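Local structure of teicoplanin pseudoaglycone deacetylases Orf2 (3DFF) at residues A[8-13]-A[26-31]; A[53-58]-A[117-122]. The protein probably removes an acetyl group from teicoplanin pseudoaglycone in a zinc-dependent reaction during biosynthesis of the antibiotic. One frame throughout, in Å; residues are numbered along the deposited sequence.

In the fold
The two contacts contrast core with periphery in one deacetylase fold. Contact 1 is buried and joins a central strand of the main sheet to the helix that follows it, using aliphatic carbons alone. Contact 2 is partly buried and more distant in sequence: it sets the start of helix 54-62 against residues 117-122, which carry the short strand 120-121, combining one apolar touch with a loose approach of an arginine to a backbone carbonyl. They share no helix or strand and lie on opposite sides of the chain's centre; the centres of contact 1 and contact 2 are about 33 Å apart. Contact 2 lies beside a bound tetraethylene glycol; the side chain of Ala12 in contact 1 is about 13 Å from the bound zinc ion.

Contact 1: residues A[8-13]-A[26-31]; sequences TRLLAI and AGLAQA
Leu10 and Ala31 make the closest touch between residues 8-13 and 26-31, with Leu10 CD2 reaching Ala31 CB at 3.7 Å. The leucine carries its CG anti to the backbone N (chi1 176°), and from there the CD2 branch extends across to the helix. One turn back along the helix, Leu28 answers from its own side: its CB does not aim at the strand, but the CD2 branch swings over to meet Ala12 CB at 3.9 Å. The same methyl faces Leu10 CD2 more loosely, at 4.3 Å, so Leu28 spans the two strand residues whose side chains point to the helix. Leu28 also packs on Val38 and Val40, and Ala31 on Val38, which brings in the adjacent strand 37-42.

This is the first half of a beta-alpha-beta crossover in a Rossmann-like sheet. Strand and helix segments run nearly antiparallel, at 159°, with axes 10.5 Å apart. His16, in the loop after the strand, and Asp19, at the start of the helix, bind the zinc ion together with His164. The tight side is formed by buried Leu10, Ala12 and Leu28; the more open side is at Ala31, partly exposed like Gln30 and Gly27, whereas Ala29 is packed on helix 216-226. Glu262 accepts from the N-H groups of Ala26 and Gly27, where the helix kinks and lacks its regular bonds. With methyl groups alone meeting across the interface, strand and helix are held by close fit and exclusion of water, without directional bonds.

Contact 2: residues A[53-58]-A[117-122]; sequences SPAAQR and QKLAVN
Ala55 meets Leu119 where the first turn of helix 54-62 settles on the segment 117-122, which carries the short strand 120-121, but the footing of that turn is laid two residues earlier. Ser53 is the N-cap: its OG accepts from Ala56 N at 2.9 Å, with an N-H...O angle of 159°, and so satisfies an amide that the first turn leaves without a backbone acceptor. Its side chain also touches Trp108. Pro54 opens the helix proper, and its carbonyl O takes the bond from Arg58 N at 2.9 Å. Ala55 then points its CB at the other segment, where Leu119 CD2 lies 3.8 Å away. Leu119 has CG beside its own backbone N (chi1 -63°), and this sends the CD2 end up to the alanine.

The fold around Leu119 is a small antiparallel pair of strands, 110-111 with 120-121, tied by backbone bonds of Ala120 with Ala111; the capped helix packs on Leu119, next to Ala120 of the second strand. This is a fringe of the metal region: the side chain of Leu119 lies about 12 Å from the bound zinc ion and about 4 Å from a tetraethylene glycol, which probably came from the crystallisation liquor.

Ala56 turns its methyl away, and Gln57 reaches back toward the start of the helix, where its NE2 bonds to Tyr52 O. Arg58 closes the segment, modelled in two conformers. In one of them its chain is extended from CG to NE and brings the guanidinium obliquely to Gln117 O, with NH1 and NH2 each 3.8 Å from that oxygen. With a second conformer deposited this approach is uncertain, and at such a range any attraction between the charge and the carbonyl is probably loose; the Arg58 side chain also touches His112.

Contact 1: residues A[8-13]-A[26-31]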
ATOM      1  N   THR A   8      -9.229   4.996  20.401  1.00 34.87           N
ATOM      2  CA  THR A   8      -9.126   4.677  18.944  1.00 35.02           C
ATOM      3  C   THR A   8      -7.805   3.989  18.658  1.00 33.76           C
ATOM      4  O   THR A   8      -6.733   4.532  18.944  1.00 33.93           O
ATOM      5  CB  THR A   8      -9.238   5.927  18.064  1.00 35.35           C
ATOM      6  OG1 THR A   8     -10.447   6.620  18.378  1.00 38.06           O
ATOM      7  CG2 THR A   8      -9.265   5.542  16.577  1.00 35.95           C
ATOM      8  N   ARG A   9      -7.903   2.790  18.088  1.00 32.66           N
ATOM      9  CA  ARG A   9      -6.748   2.000  17.691  1.00 31.26           C
ATOM     10  C   ARG A   9      -6.852   1.782  16.171  1.00 29.14           C
ATOM     11  O   ARG A   9      -7.693   1.030  15.710  1.00 28.94           O
ATOM     12  CB  ARG A   9      -6.732   0.666  18.447  1.00 31.46           C
ATOM     13  CG  ARG A   9      -6.487   0.779  19.966  1.00 32.83           C
ATOM     14  CD  ARG A   9      -6.581  -0.585  20.663  1.00 33.47           C
ATOM     15  NE  ARG A   9      -7.740  -0.675  21.557  1.00 40.83           N
ATOM     16  CZ  ARG A   9      -8.982  -0.993  21.184  1.00 42.50           C
ATOM     17  NH1 ARG A   9      -9.270  -1.259  19.921  1.00 43.94           N
ATOM     18  NH2 ARG A   9      -9.953  -1.039  22.084  1.00 44.02           N
ATOM     19  N   LEU A  10      -6.002   2.468  15.417  1.00 27.32           N
ATOM     20  CA  LEU A  10      -6.083   2.460  13.959  1.00 26.42           C
ATOM     21  C   LEU A  10      -4.987   1.570  13.377  1.00 24.54           C
ATOM     22  O   LEU A  10      -3.805   1.844  13.573  1.00 25.02           O
ATOM     23  CB  LEU A  10      -5.947   3.889  13.430  1.00 26.14           C
ATOM     24  CG  LEU A  10      -5.908   4.100  11.906  1.00 26.84           C
ATOM     25  CD1 LEU A  10      -7.175   3.620  11.264  1.00 27.52           C
ATOM     26  CD2 LEU A  10      -5.691   5.559  11.597  1.00 27.15           C
ATOM     27  N   LEU A  11      -5.389   0.509  12.682  1.00 23.17           N
ATOM     28  CA  LEU A  11      -4.427  -0.366  11.999  1.00 21.90           C
ATOM     29  C   LEU A  11      -4.493  -0.089  10.503  1.00 20.76           C
ATOM     30  O   LEU A  11      -5.525  -0.356   9.880  1.00 20.65           O
ATOM     31  CB  LEU A  11      -4.757  -1.841  12.251  1.00 22.24           C
ATOM     32  CG  LEU A  11      -3.917  -2.917  11.535  1.00 22.60           C
ATOM     33  CD1 LEU A  11      -2.429  -2.837  11.939  1.00 23.56           C
ATOM     34  CD2 LEU A  11      -4.504  -4.301  11.786  1.00 23.15           C
ATOM     35  N   ALA A  12      -3.402   0.446   9.958  1.00 19.94           N
ATOM     36  CA  ALA A  12      -3.287   0.640   8.519  1.00 19.35           C
ATOM     37  C   ALA A  12      -2.535  -0.562   7.965  1.00 19.33           C
ATOM     38  O   ALA A  12      -1.547  -1.007   8.552  1.00 20.23           O
ATOM     39  CB  ALA A  12      -2.588   1.925   8.199  1.00 19.99           C
ATOM     40  N   ILE A  13      -3.013  -1.099   6.849  1.00 17.68           N
ATOM     41  CA  ILE A  13      -2.340  -2.249   6.237  1.00 17.00           C
ATOM     42  C   ILE A  13      -1.860  -1.873   4.843  1.00 16.64           C
ATOM     43  O   ILE A  13      -2.658  -1.736   3.920  1.00 16.60           O
ATOM     44  CB  ILE A  13      -3.258  -3.462   6.216  1.00 16.99           C
ATOM     45  CG1 ILE A  13      -3.765  -3.768   7.646  1.00 15.64           C
ATOM     46  CG2 ILE A  13      -2.562  -4.685   5.610  1.00 18.64           C
ATOM     47  CD1 ILE A  13      -4.652  -4.938   7.723  1.00 17.33           C
ATOM     48  N   ALA A  26      -1.567  11.792   5.457  1.00 24.37           N
ATOM     49  CA  ALA A  26      -2.261  12.894   6.152  1.00 25.23           C
ATOM     50  C   ALA A  26      -3.232  12.344   7.195  1.00 25.58           C
ATOM     51  O   ALA A  26      -3.235  12.808   8.339  1.00 26.29           O
ATOM     52  CB  ALA A  26      -2.976  13.815   5.159  1.00 25.29           C
ATOM     53  N   GLY A  27      -4.028  11.345   6.807  1.00 25.41           N
ATOM     54  CA  GLY A  27      -4.938  10.628   7.715  1.00 25.74           C
ATOM     55  C   GLY A  27      -4.248   9.994   8.914  1.00 25.83           C
ATOM     56  O   GLY A  27      -4.735  10.085  10.057  1.00 26.61           O
ATOM     57  N   LEU A  28      -3.118   9.339   8.662  1.00 24.99           N
ATOM     58  CA  LEU A  28      -2.345   8.718   9.736  1.00 25.42           C
ATOM     59  C   LEU A  28      -1.836   9.765  10.728  1.00 26.21           C
ATOM     60  O   LEU A  28      -1.934   9.568  11.945  1.00 26.70           O
ATOM     61  CB  LEU A  28      -1.156   7.952   9.159  1.00 24.53           C
ATOM     62  CG  LEU A  28      -1.541   6.726   8.332  1.00 24.30           C
ATOM     63  CD1 LEU A  28      -0.323   6.210   7.600  1.00 24.63           C
ATOM     64  CD2 LEU A  28      -2.161   5.628   9.213  1.00 24.50           C
ATOM     65  N   ALA A  29      -1.278  10.850  10.194  1.00 27.02           N
ATOM     66  CA  ALA A  29      -0.719  11.929  11.010  1.00 28.25           C
ATOM     67  C   ALA A  29      -1.822  12.600  11.833  1.00 29.21           C
ATOM     68  O   ALA A  29      -1.617  12.908  13.015  1.00 29.38           O
ATOM     69  CB  ALA A  29      -0.011  12.937  10.133  1.00 28.26           C
ATOM     70  N   GLN A  30      -2.984  12.792  11.208  1.00 29.63           N
ATOM     71  CA  GLN A  30      -4.163  13.354  11.888  1.00 31.23           C
ATOM     72  C   GLN A  30      -4.565  12.488  13.071  1.00 31.24           C
ATOM     73  O   GLN A  30      -4.768  12.998  14.184  1.00 31.47           O
ATOM     74  CB  GLN A  30      -5.345  13.496  10.913  1.00 31.62           C
ATOM     75  CG  GLN A  30      -6.664  13.989  11.535  1.00 34.88           C
ATOM     76  CD  GLN A  30      -6.680  15.490  11.799  1.00 37.62           C
ATOM     77  OE1 GLN A  30      -5.694  16.194  11.565  1.00 40.37           O
ATOM     78  NE2 GLN A  30      -7.811  15.988  12.290  1.00 39.70           N
ATOM     79  N   ALA A  31      -4.676  11.182  12.825  1.00 31.28           N
ATOM     80  CA  ALA A  31      -5.121  10.219  13.822  1.00 31.55           C
ATOM     81  C   ALA A  31      -4.203  10.224  15.041  1.00 32.15           C
ATOM     82  O   ALA A  31      -4.673  10.101  16.178  1.00 32.16           O
ATOM     83  CB  ALA A  31      -5.195   8.822  13.206  1.00 31.38           C
TER

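Contact 2: residues A[53-58]-A[117-122]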
ATOM      1  N   SER A  53      16.215 -11.906  -9.393  1.00 21.11           N
ATOM      2  CA  SER A  53      15.900 -12.039 -10.815  1.00 20.75           C
ATOM      3  C   SER A  53      16.487 -10.853 -11.583  1.00 21.13           C
ATOM      4  O   SER A  53      16.748  -9.809 -10.984  1.00 19.94           O
ATOM      5  CB  SER A  53      14.394 -12.058 -11.000  1.00 21.37           C
ATOM      6  OG  SER A  53      13.847 -10.760 -10.845  1.00 21.44           O
ATOM      7  N   PRO A  54      16.695 -10.995 -12.909  1.00 21.52           N
ATOM      8  CA  PRO A  54      17.031  -9.806 -13.695  1.00 21.70           C
ATOM      9  C   PRO A  54      16.064  -8.649 -13.454  1.00 22.15           C
ATOM     10  O   PRO A  54      16.510  -7.502 -13.357  1.00 22.76           O
ATOM     11  CB  PRO A  54      16.932 -10.312 -15.144  1.00 22.18           C
ATOM     12  CG  PRO A  54      17.299 -11.749 -15.036  1.00 22.37           C
ATOM     13  CD  PRO A  54      16.663 -12.211 -13.747  1.00 20.98           C
ATOM     14  N   ALA A  55      14.763  -8.937 -13.361  1.00 21.90           N
ATOM     15  CA  ALA A  55      13.734  -7.906 -13.138  1.00 21.98           C
ATOM     16  C   ALA A  55      13.948  -7.163 -11.813  1.00 21.39           C
ATOM     17  O   ALA A  55      13.864  -5.929 -11.767  1.00 21.08           O
ATOM     18  CB  ALA A  55      12.330  -8.529 -13.186  1.00 22.61           C
ATOM     19  N   ALA A  56      14.242  -7.907 -10.753  1.00 20.31           N
ATOM     20  CA  ALA A  56      14.447  -7.324  -9.426  1.00 19.78           C
ATOM     21  C   ALA A  56      15.727  -6.484  -9.428  1.00 19.11           C
ATOM     22  O   ALA A  56      15.739  -5.359  -8.908  1.00 19.97           O
ATOM     23  CB  ALA A  56      14.512  -8.410  -8.377  1.00 19.30           C
ATOM     24  N   GLN A  57      16.771  -7.003 -10.065  1.00 19.12           N
ATOM     25  CA  GLN A  57      18.019  -6.265 -10.200  1.00 19.24           C
ATOM     26  C   GLN A  57      17.780  -4.952 -10.913  1.00 20.53           C
ATOM     27  O   GLN A  57      18.318  -3.936 -10.496  1.00 20.52           O
ATOM     28  CB  GLN A  57      19.070  -7.095 -10.939  1.00 19.42           C
ATOM     29  CG  GLN A  57      19.514  -8.281 -10.132  1.00 18.90           C
ATOM     30  CD  GLN A  57      20.525  -9.116 -10.851  1.00 22.73           C
ATOM     31  OE1 GLN A  57      21.549  -8.608 -11.312  1.00 24.43           O
ATOM     32  NE2 GLN A  57      20.267 -10.417 -10.937  1.00 21.66           N
ATOM     33  N   ARG A  58      16.959  -4.964 -11.965  1.00 21.16           N
ATOM     34  CA  ARG A  58      16.597  -3.735 -12.681  0.50 22.21           C
ATOM     35  C   ARG A  58      15.862  -2.748 -11.772  1.00 21.79           C
ATOM     36  O   ARG A  58      16.098  -1.534 -11.832  1.00 22.38           O
ATOM     37  CB  ARG A  58      15.750  -4.061 -13.919  0.50 22.43           C
ATOM     38  CG  ARG A  58      15.504  -2.870 -14.832  0.50 23.68           C
ATOM     39  CD  ARG A  58      14.504  -3.188 -15.924  0.50 24.48           C
ATOM     40  NE  ARG A  58      13.972  -1.973 -16.547  0.50 28.64           N
ATOM     41  CZ  ARG A  58      12.826  -1.387 -16.202  0.50 29.86           C
ATOM     42  NH1 ARG A  58      12.077  -1.896 -15.230  0.50 31.85           N
ATOM     43  NH2 ARG A  58      12.424  -0.290 -16.831  0.50 29.98           N
ATOM     44  N   GLN A 117       8.843  -1.697 -20.999  1.00 44.77           N
ATOM     45  CA  GLN A 117       9.152  -1.008 -19.746  1.00 44.38           C
ATOM     46  C   GLN A 117       8.448  -1.653 -18.545  1.00 43.79           C
ATOM     47  O   GLN A 117       9.077  -1.906 -17.509  1.00 43.75           O
ATOM     48  CB  GLN A 117       8.809   0.487 -19.855  1.00 44.97           C
ATOM     49  CG  GLN A 117       7.858   0.857 -21.014  1.00 46.27           C
ATOM     50  CD  GLN A 117       8.545   0.797 -22.386  1.00 48.11           C
ATOM     51  OE1 GLN A 117       9.640   1.337 -22.574  1.00 48.05           O
ATOM     52  NE2 GLN A 117       7.902   0.125 -23.343  1.00 47.84           N
ATOM     53  N   LYS A 118       7.153  -1.925 -18.694  1.00 42.70           N
ATOM     54  CA  LYS A 118       6.361  -2.567 -17.645  1.00 41.74           C
ATOM     55  C   LYS A 118       6.724  -4.050 -17.489  1.00 40.49           C
ATOM     56  O   LYS A 118       6.890  -4.763 -18.484  1.00 40.30           O
ATOM     57  CB  LYS A 118       4.864  -2.405 -17.939  1.00 42.32           C
ATOM     58  CG  LYS A 118       3.925  -2.735 -16.767  1.00 44.17           C
ATOM     59  CD  LYS A 118       4.147  -1.793 -15.589  1.00 46.95           C
ATOM     60  CE  LYS A 118       3.101  -1.993 -14.501  1.00 48.33           C
ATOM     61  NZ  LYS A 118       3.452  -1.199 -13.287  1.00 49.59           N
ATOM     62  N   LEU A 119       6.853  -4.498 -16.243  1.00 38.72           N
ATOM     63  CA  LEU A 119       7.160  -5.902 -15.954  1.00 37.13           C
ATOM     64  C   LEU A 119       5.938  -6.799 -16.139  1.00 35.93           C
ATOM     65  O   LEU A 119       4.822  -6.433 -15.770  1.00 36.29           O
ATOM     66  CB  LEU A 119       7.715  -6.060 -14.538  1.00 37.34           C
ATOM     67  CG  LEU A 119       9.037  -5.363 -14.209  1.00 36.79           C
ATOM     68  CD1 LEU A 119       9.336  -5.484 -12.725  1.00 37.93           C
ATOM     69  CD2 LEU A 119      10.186  -5.928 -15.036  1.00 37.02           C
ATOM     70  N   ALA A 120       6.168  -7.971 -16.716  1.00 33.79           N
ATOM     71  CA  ALA A 120       5.109  -8.943 -16.953  1.00 32.02           C
ATOM     72  C   ALA A 120       5.047  -9.940 -15.797  1.00 30.38           C
ATOM     73  O   ALA A 120       6.061 -10.254 -15.199  1.00 30.09           O
ATOM     74  CB  ALA A 120       5.365  -9.676 -18.263  1.00 32.07           C
ATOM     75  N   VAL A 121       3.847 -10.418 -15.497  1.00 28.58           N
ATOM     76  CA  VAL A 121       3.641 -11.498 -14.530  1.00 27.31           C
ATOM     77  C   VAL A 121       3.417 -12.812 -15.276  1.00 25.77           C
ATOM     78  O   VAL A 121       2.580 -12.894 -16.168  1.00 26.17           O
ATOM     79  CB  VAL A 121       2.430 -11.199 -13.621  1.00 27.39           C
ATOM     80  CG1 VAL A 121       2.249 -12.287 -12.600  1.00 27.35           C
ATOM     81  CG2 VAL A 121       2.622  -9.872 -12.919  1.00 29.50           C
ATOM     82  N   ASN A 122       4.177 -13.829 -14.898  1.00 24.16           N
ATOM     83  CA  ASN A 122       4.067 -15.155 -15.497  1.00 23.04           C
ATOM     84  C   ASN A 122       2.793 -15.857 -15.079  1.00 22.79           C
ATOM     85  O   ASN A 122       2.354 -15.740 -13.938  1.00 21.38           O
ATOM     86  CB  ASN A 122       5.294 -15.990 -15.128  1.00 22.19           C
ATOM     87  CG  ASN A 122       6.520 -15.588 -15.916  1.00 24.55           C
ATOM     88  OD1 ASN A 122       7.626 -15.536 -15.389  1.00 25.15           O
ATOM     89  ND2 ASN A 122       6.320 -15.305 -17.193  1.00 25.14           N
TER